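Local coordinates for ribosomal-protein-alanine acetyltransferase (Escherichia coli O157:H7, PDB 5ISV) that probably transfers the acetyl group of acetyl-CoA to the N-terminal alanine of ribosomal protein bS18, at residues A83-L88 and A113-L118. Residues are numbered along the deposited sequence; the frame is centred on the assembly and turned at random.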
ATOM      1  N   ALA A  83       4.301  -4.826  -8.898  1.00 21.84           N
ATOM      2  CA  ALA A  83       4.235  -6.261  -8.647  1.00 22.21           C
ATOM      3  C   ALA A  83       3.623  -6.502  -7.267  1.00 20.79           C
ATOM      4  O   ALA A  83       2.806  -7.394  -7.107  1.00 24.31           O
ATOM      5  CB  ALA A  83       5.615  -6.924  -8.787  1.00 23.44           C
ATOM      6  N   LEU A  84       4.076  -5.719  -6.299  1.00 20.28           N
ATOM      7  CA  LEU A  84       3.659  -5.895  -4.938  1.00 20.67           C
ATOM      8  C   LEU A  84       2.149  -5.501  -4.769  1.00 19.78           C
ATOM      9  O   LEU A  84       1.370  -6.245  -4.161  1.00 21.36           O
ATOM     10  CB  LEU A  84       4.580  -5.067  -4.072  1.00 24.46           C
ATOM     11  CG  LEU A  84       4.471  -5.270  -2.581  1.00 25.27           C
ATOM     12  CD1 LEU A  84       4.602  -6.715  -2.150  1.00 23.84           C
ATOM     13  CD2 LEU A  84       5.522  -4.415  -1.862  1.00 24.02           C
ATOM     14  N   LEU A  85       1.735  -4.423  -5.419  1.00 19.68           N
ATOM     15  CA  LEU A  85       0.337  -4.008  -5.403  1.00 20.63           C
ATOM     16  C   LEU A  85      -0.562  -5.013  -6.081  1.00 22.08           C
ATOM     17  O   LEU A  85      -1.602  -5.350  -5.578  1.00 23.78           O
ATOM     18  CB  LEU A  85       0.210  -2.672  -6.071  1.00 22.85           C
ATOM     19  CG  LEU A  85       0.709  -1.539  -5.197  1.00 23.88           C
ATOM     20  CD1 LEU A  85       1.006  -0.354  -6.106  1.00 28.21           C
ATOM     21  CD2 LEU A  85      -0.267  -1.152  -4.057  1.00 25.30           C
ATOM     22  N   GLU A  86      -0.142  -5.537  -7.233  1.00 22.64           N
ATOM     23  CA  GLU A  86      -0.906  -6.560  -7.916  1.00 24.25           C
ATOM     24  C   GLU A  86      -1.113  -7.829  -7.062  1.00 23.01           C
ATOM     25  O   GLU A  86      -2.217  -8.403  -7.029  1.00 25.75           O
ATOM     26  CB  GLU A  86      -0.263  -6.848  -9.311  1.00 25.89           C
ATOM     27  CG  GLU A  86      -0.419  -5.650 -10.294  1.00 31.75           C
ATOM     28  CD  GLU A  86       0.416  -5.666 -11.593  1.00 40.68           C
ATOM     29  OE1 GLU A  86       1.440  -6.390 -11.684  1.00 43.25           O
ATOM     30  OE2 GLU A  86       0.061  -4.905 -12.542  1.00 44.72           O
ATOM     31  N   HIS A  87      -0.054  -8.222  -6.353  1.00 21.35           N
ATOM     32  CA  HIS A  87      -0.103  -9.354  -5.437  1.00 22.29           C
ATOM     33  C   HIS A  87      -1.155  -9.078  -4.333  1.00 20.91           C
ATOM     34  O   HIS A  87      -2.011  -9.931  -4.045  1.00 23.20           O
ATOM     35  CB  HIS A  87       1.294  -9.633  -4.831  1.00 22.42           C
ATOM     36  CG  HIS A  87       1.313 -10.839  -3.969  1.00 24.98           C
ATOM     37  ND1 HIS A  87       1.578 -12.098  -4.464  1.00 29.47           N
ATOM     38  CD2 HIS A  87       1.072 -10.994  -2.645  1.00 27.71           C
ATOM     39  CE1 HIS A  87       1.490 -12.980  -3.482  1.00 28.82           C
ATOM     40  NE2 HIS A  87       1.198 -12.334  -2.367  1.00 29.54           N
ATOM     41  N   LEU A  88      -1.024  -7.918  -3.674  1.00 20.61           N
ATOM     42  CA  LEU A  88      -1.987  -7.495  -2.639  1.00 19.38           C
ATOM     43  C   LEU A  88      -3.423  -7.521  -3.144  1.00 18.85           C
ATOM     44  O   LEU A  88      -4.282  -8.131  -2.522  1.00 21.07           O
ATOM     45  CB  LEU A  88      -1.575  -6.124  -2.127  1.00 19.57           C
ATOM     46  CG  LEU A  88      -2.593  -5.451  -1.197  1.00 18.85           C
ATOM     47  CD1 LEU A  88      -2.756  -6.289   0.077  1.00 18.43           C
ATOM     48  CD2 LEU A  88      -2.121  -4.047  -0.896  1.00 20.22           C
ATOM     49  N   ALA A 113      -0.754   8.483 -11.267  1.00 26.09           N
ATOM     50  CA  ALA A 113      -0.924   7.927 -12.607  1.00 26.46           C
ATOM     51  C   ALA A 113      -0.876   6.376 -12.575  1.00 26.62           C
ATOM     52  O   ALA A 113      -1.731   5.710 -13.145  1.00 25.69           O
ATOM     53  CB  ALA A 113       0.160   8.492 -13.492  1.00 27.08           C
ATOM     54  N   LEU A 114       0.104   5.815 -11.866  1.00 25.09           N
ATOM     55  CA  LEU A 114       0.213   4.367 -11.703  1.00 24.62           C
ATOM     56  C   LEU A 114      -1.052   3.783 -11.051  1.00 23.03           C
ATOM     57  O   LEU A 114      -1.607   2.789 -11.524  1.00 23.85           O
ATOM     58  CB  LEU A 114       1.460   4.017 -10.878  1.00 26.82           C
ATOM     59  CG  LEU A 114       1.892   2.564 -10.712  1.00 33.34           C
ATOM     60  CD1 LEU A 114       3.397   2.469 -10.429  1.00 34.56           C
ATOM     61  CD2 LEU A 114       1.157   1.781  -9.659  1.00 31.96           C
ATOM     62  N   TYR A 115      -1.514   4.402  -9.946  1.00 20.56           N
ATOM     63  CA  TYR A 115      -2.697   3.911  -9.252  1.00 19.08           C
ATOM     64  C   TYR A 115      -3.913   3.971 -10.171  1.00 19.67           C
ATOM     65  O   TYR A 115      -4.723   3.029 -10.189  1.00 20.45           O
ATOM     66  CB  TYR A 115      -2.911   4.648  -7.905  1.00 19.65           C
ATOM     67  CG  TYR A 115      -1.841   4.300  -6.848  1.00 21.94           C
ATOM     68  CD1 TYR A 115      -1.386   3.025  -6.666  1.00 30.45           C
ATOM     69  CD2 TYR A 115      -1.302   5.293  -6.006  1.00 21.86           C
ATOM     70  CE1 TYR A 115      -0.448   2.747  -5.703  1.00 33.98           C
ATOM     71  CE2 TYR A 115      -0.364   5.015  -5.036  1.00 22.34           C
ATOM     72  CZ  TYR A 115       0.082   3.725  -4.899  1.00 24.96           C
ATOM     73  OH  TYR A 115       1.057   3.320  -4.003  1.00 29.58           O
ATOM     74  N   GLU A 116      -4.031   5.038 -10.959  1.00 22.08           N
ATOM     75  CA  GLU A 116      -5.180   5.135 -11.866  1.00 24.23           C
ATOM     76  C   GLU A 116      -5.138   3.974 -12.851  1.00 24.50           C
ATOM     77  O   GLU A 116      -6.167   3.387 -13.180  1.00 26.85           O
ATOM     78  CB  GLU A 116      -5.161   6.400 -12.651  1.00 28.26           C
ATOM     79  CG  GLU A 116      -5.287   7.699 -11.927  1.00 31.12           C
ATOM     80  CD  GLU A 116      -4.982   8.873 -12.864  1.00 34.69           C
ATOM     81  OE1 GLU A 116      -4.325   8.710 -13.975  1.00 38.53           O
ATOM     82  OE2 GLU A 116      -5.416   9.966 -12.492  1.00 39.22           O
ATOM     83  N   SER A 117      -3.944   3.638 -13.340  1.00 25.17           N
ATOM     84  CA  SER A 117      -3.810   2.534 -14.321  1.00 25.91           C
ATOM     85  C   SER A 117      -4.174   1.166 -13.722  1.00 25.66           C
ATOM     86  O   SER A 117      -4.510   0.223 -14.459  1.00 28.72           O
ATOM     87  CB  SER A 117      -2.407   2.524 -14.922  1.00 28.29           C
ATOM     88  OG  SER A 117      -1.484   1.881 -14.062  1.00 27.75           O
ATOM     89  N   LEU A 118      -4.091   1.040 -12.388  1.00 24.03           N
ATOM     90  CA  LEU A 118      -4.539  -0.152 -11.698  1.00 24.88           C
ATOM     91  C   LEU A 118      -6.024  -0.194 -11.365  1.00 23.70           C
ATOM     92  O   LEU A 118      -6.494  -1.186 -10.814  1.00 26.66           O
ATOM     93  CB  LEU A 118      -3.725  -0.369 -10.418  1.00 22.48           C
ATOM     94  CG  LEU A 118      -2.234  -0.621 -10.576  1.00 24.97           C
ATOM     95  CD1 LEU A 118      -1.525  -0.624  -9.237  1.00 26.17           C
ATOM     96  CD2 LEU A 118      -1.986  -1.937 -11.297  1.00 28.31           C
TER
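Leu85 CD1 is the methyl on which three side chains of segment 113-118 converge. The contact joins two helices of the GNAT fold, 80-94 and 109-117, at the mixed sheet. The tightest approach is to the Tyr115 ring, whose CE1 lies 3.4 Å from Leu85 CD1. The methyl comes to the ring edge, near its plane. Leu118 CD1 lies 4.0 Å from Leu85 CD1. Leu114 CD2 is 4.1 Å from that same Leu85 CD1. Leu85 crosses both Tyr115 and Leu118 at about a right angle. Its CG stands anti to the carbonyl carbon (chi1 -75°), which turns the branch toward segment 113-118.

Toward the exposed side, Leu118 splits its two methyls. Leu118 CD1 meets Leu85, while Leu118 CD2 lies 3.8 Å from Glu86 OE2. The Glu86 chain is extended beyond CG, and Glu86 CG also flanks Leu118 CD2. No hydrogen bond links the two segments; the contact is apolar packing with a carboxylate at its margin.

Ile69 of strand 63-71 touches both Leu85 and Tyr115. Ile69 is predicted to bind acetyl-CoA and Tyr115 to be the proton donor, so the contact lies at the predicted acetyl-CoA site. Phe120 also meets the Tyr115 ring, with the planes at about 60°. Arg82 NH2, from helix 80-94, is hydrogen-bonded to Ser117 OG, a polar tie between the helices beside the apolar packing. Leu114 O accepts twice. One donor is Leu118 N; the other, Ser117 OG, donates to Leu114 O at 2.7 Å, with the donor 18° off the carbonyl plane.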